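Side-chain contact in signal recognition particle 54 kDa protein (Aeropyrum pernix, PDB 7EPK), which belongs to the SRP54 family, joining a helical bundle and a P-loop GTPase domain, here with GDP, to a helical signal-peptide-binding domain: residues L306-E311 / R337-L342. Residues are numbered along the deposited sequence; the frame is centred on the assembly and turned at random.
Sequences LEEAGE and RKLGPL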
ATOM      1  N   LEU A 306     -12.186 -11.910  13.997  1.00 80.97           N
ATOM      2  CA  LEU A 306     -13.664 -12.115  14.006  1.00 77.04           C
ATOM      3  C   LEU A 306     -14.140 -12.781  12.709  1.00 75.84           C
ATOM      4  O   LEU A 306     -15.010 -13.655  12.796  1.00 79.13           O
ATOM      5  CB  LEU A 306     -14.367 -10.774  14.232  1.00 76.60           C
ATOM      6  CG  LEU A 306     -14.714 -10.444  15.685  1.00 81.24           C
ATOM      7  CD1 LEU A 306     -13.575 -10.783  16.644  1.00 86.28           C
ATOM      8  CD2 LEU A 306     -15.096  -8.978  15.820  1.00 92.09           C
ATOM      9  N   GLU A 307     -13.592 -12.408  11.554  1.00 82.23           N
ATOM     10  CA  GLU A 307     -13.983 -13.005  10.249  1.00 85.11           C
ATOM     11  C   GLU A 307     -13.456 -14.442  10.188  1.00 85.17           C
ATOM     12  O   GLU A 307     -14.079 -15.284   9.516  1.00 75.77           O
ATOM     13  CB  GLU A 307     -13.473 -12.138   9.100  1.00 99.45           C
ATOM     14  CG  GLU A 307     -14.094 -10.748   9.097  1.00115.05           C
ATOM     15  CD  GLU A 307     -13.920  -9.945   7.819  1.00128.23           C
ATOM     16  OE1 GLU A 307     -13.812 -10.560   6.727  1.00133.38           O
ATOM     17  OE2 GLU A 307     -13.895  -8.700   7.919  1.00135.87           O
ATOM     18  N   GLU A 308     -12.347 -14.718  10.878  1.00 89.32           N
ATOM     19  CA  GLU A 308     -11.778 -16.087  10.977  1.00 89.52           C
ATOM     20  C   GLU A 308     -12.733 -16.921  11.852  1.00 88.67           C
ATOM     21  O   GLU A 308     -13.341 -17.885  11.301  1.00 78.94           O
ATOM     22  CB  GLU A 308     -10.321 -16.030  11.460  1.00 92.04           C
ATOM     23  CG  GLU A 308      -9.325 -15.534  10.406  1.00 86.80           C
ATOM     24  CD  GLU A 308      -7.957 -15.071  10.921  1.00 87.21           C
ATOM     25  OE1 GLU A 308      -7.009 -14.965  10.104  1.00 84.70           O
ATOM     26  OE2 GLU A 308      -7.837 -14.784  12.134  1.00 77.02           O
ATOM     27  N   ALA A 309     -12.914 -16.530  13.128  1.00 82.39           N
ATOM     28  CA  ALA A 309     -13.851 -17.145  14.112  1.00 75.49           C
ATOM     29  C   ALA A 309     -15.246 -17.384  13.502  1.00 78.66           C
ATOM     30  O   ALA A 309     -15.847 -18.420  13.828  1.00 88.22           O
ATOM     31  CB  ALA A 309     -13.950 -16.285  15.339  1.00 66.45           C
ATOM     32  N   GLY A 310     -15.740 -16.471  12.654  1.00 75.45           N
ATOM     33  CA  GLY A 310     -17.004 -16.614  11.902  1.00 75.51           C
ATOM     34  C   GLY A 310     -17.006 -17.830  10.983  1.00 79.84           C
ATOM     35  O   GLY A 310     -18.051 -18.526  10.923  1.00 72.84           O
ATOM     36  N   GLU A 311     -15.892 -18.077  10.277  1.00 85.73           N
ATOM     37  CA  GLU A 311     -15.689 -19.304   9.454  1.00 84.89           C
ATOM     38  C   GLU A 311     -15.692 -20.532  10.374  1.00 89.64           C
ATOM     39  O   GLU A 311     -16.368 -21.515  10.041  1.00 84.61           O
ATOM     40  CB  GLU A 311     -14.399 -19.257   8.632  1.00 80.76           C
ATOM     41  CG  GLU A 311     -14.603 -18.805   7.196  1.00 85.59           C
ATOM     42  CD  GLU A 311     -15.325 -19.790   6.293  1.00 89.86           C
ATOM     43  OE1 GLU A 311     -14.670 -20.373   5.393  1.00 88.41           O
ATOM     44  OE2 GLU A 311     -16.542 -19.964   6.479  1.00 98.10           O
ATOM     45  N   ARG A 337      -6.327 -23.357  11.305  1.00 70.54           N
ATOM     46  CA  ARG A 337      -4.913 -23.061  10.951  1.00 75.46           C
ATOM     47  C   ARG A 337      -4.614 -21.569  11.174  1.00 76.03           C
ATOM     48  O   ARG A 337      -3.946 -21.264  12.167  1.00 88.92           O
ATOM     49  CB  ARG A 337      -4.629 -23.521   9.521  1.00 77.83           C
ATOM     50  CG  ARG A 337      -4.470 -25.027   9.388  1.00 78.35           C
ATOM     51  CD  ARG A 337      -3.952 -25.423   8.026  1.00 77.66           C
ATOM     52  NE  ARG A 337      -2.654 -24.821   7.786  1.00 74.20           N
ATOM     53  CZ  ARG A 337      -1.980 -24.922   6.652  1.00 84.19           C
ATOM     54  NH1 ARG A 337      -2.469 -25.616   5.634  1.00 81.24           N
ATOM     55  NH2 ARG A 337      -0.807 -24.323   6.548  1.00 93.80           N
ATOM     56  N   LYS A 338      -5.086 -20.664  10.311  1.00 77.85           N
ATOM     57  CA  LYS A 338      -4.938 -19.201  10.552  1.00 83.72           C
ATOM     58  C   LYS A 338      -5.914 -18.815  11.659  1.00 82.22           C
ATOM     59  O   LYS A 338      -7.035 -18.404  11.329  1.00 86.71           O
ATOM     60  CB  LYS A 338      -5.098 -18.308   9.309  1.00 86.10           C
ATOM     61  CG  LYS A 338      -6.237 -18.588   8.331  1.00 81.72           C
ATOM     62  CD  LYS A 338      -5.934 -18.092   6.913  1.00 83.44           C
ATOM     63  CE  LYS A 338      -4.596 -18.569   6.362  1.00 91.83           C
ATOM     64  NZ  LYS A 338      -4.257 -17.967   5.048  1.00 91.57           N
ATOM     65  N   LEU A 339      -5.477 -18.997  12.908  1.00 78.44           N
ATOM     66  CA  LEU A 339      -6.194 -18.626  14.154  1.00 80.70           C
ATOM     67  C   LEU A 339      -5.288 -18.927  15.354  1.00 89.21           C
ATOM     68  O   LEU A 339      -5.002 -17.988  16.106  1.00 88.78           O
ATOM     69  CB  LEU A 339      -7.513 -19.400  14.240  1.00 84.31           C
ATOM     70  CG  LEU A 339      -8.665 -18.721  14.985  1.00 81.98           C
ATOM     71  CD1 LEU A 339      -8.570 -17.202  14.946  1.00 83.07           C
ATOM     72  CD2 LEU A 339     -10.000 -19.166  14.410  1.00 86.21           C
ATOM     73  N   GLY A 340      -4.849 -20.181  15.516  1.00 99.30           N
ATOM     74  CA  GLY A 340      -3.852 -20.581  16.531  1.00113.62           C
ATOM     75  C   GLY A 340      -4.280 -21.821  17.317  1.00132.47           C
ATOM     76  O   GLY A 340      -4.746 -22.796  16.725  1.00132.07           O
ATOM     77  N   PRO A 341      -4.111 -21.834  18.664  1.00142.43           N
ATOM     78  CA  PRO A 341      -4.570 -22.942  19.505  1.00137.98           C
ATOM     79  C   PRO A 341      -5.947 -22.683  20.146  1.00136.30           C
ATOM     80  O   PRO A 341      -6.195 -23.170  21.232  1.00133.94           O
ATOM     81  CB  PRO A 341      -3.434 -22.977  20.538  1.00137.98           C
ATOM     82  CG  PRO A 341      -3.106 -21.506  20.771  1.00138.35           C
ATOM     83  CD  PRO A 341      -3.427 -20.803  19.466  1.00138.98           C
ATOM     84  N   LEU A 342      -6.813 -21.945  19.439  1.00137.96           N
ATOM     85  CA  LEU A 342      -8.161 -21.483  19.876  1.00137.11           C
ATOM     86  C   LEU A 342      -8.025 -20.455  21.011  1.00141.01           C
ATOM     87  O   LEU A 342      -6.878 -20.048  21.295  1.00134.48           O
ATOM     88  CB  LEU A 342      -9.037 -22.681  20.266  1.00135.86           C
ATOM     89  CG  LEU A 342     -10.117 -23.076  19.251  1.00135.67           C
ATOM     90  CD1 LEU A 342     -10.785 -21.853  18.632  1.00131.55           C
ATOM     91  CD2 LEU A 342      -9.556 -23.973  18.159  1.00130.52           C
TER
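Glu-308, on the long helix 293-320, meets Lys-338 and Leu-339 in the turn that follows helix 326-337, a turn that belongs to the signal-peptide-binding domain of this SRP54 protein and packs against helix 293-320. The contact illustrates how a helix can touch a loop through a glutamate set against a lysine and a leucine, by van der Waals contact and without a polar bond between them. The closest backbones are those of Glu-308 and Leu-339, whose CA atoms lie 6.9 Å apart. With CG set beside its own backbone N (chi1 -74°) and the chain straight beyond it, Glu-308 carries its carboxylate out to the backbone of the turn, and its CD comes within 3.5 Å of Lys-338 O, with no hydrogen bond between the two groups. The lysine chain runs across the glutamate at about a right angle, presenting its CB at 3.9 Å from Glu-308 OE1. A bend at chi3 (52°) lies farther along this chain, and Lys-338 NZ stays 6.5 Å from Glu-308 OE1, too far for a salt bridge, though the opposite charges may still attract weakly. Lys-338 is itself the centre of an inverse gamma turn, closed by a weak bond from Leu-339 N to Arg-337 O. Leu-339 runs antiparallel alongside the glutamate. One methyl, CD1, lies 3.8 Å from Glu-308 OE2 and also reaches the glutamate CB, while the other, CD2, approaches Ala-309 N at 4.1 Å. The small patch lies at the surface: Ala-309 also touches Leu-349 in the loop before helix 350-356, Glu-311 touches Arg-331 and Ala-335 of helix 326-337, and Arg-337, at the end of that helix, joins it to helix 367-379 through a salt bridge with Glu-367.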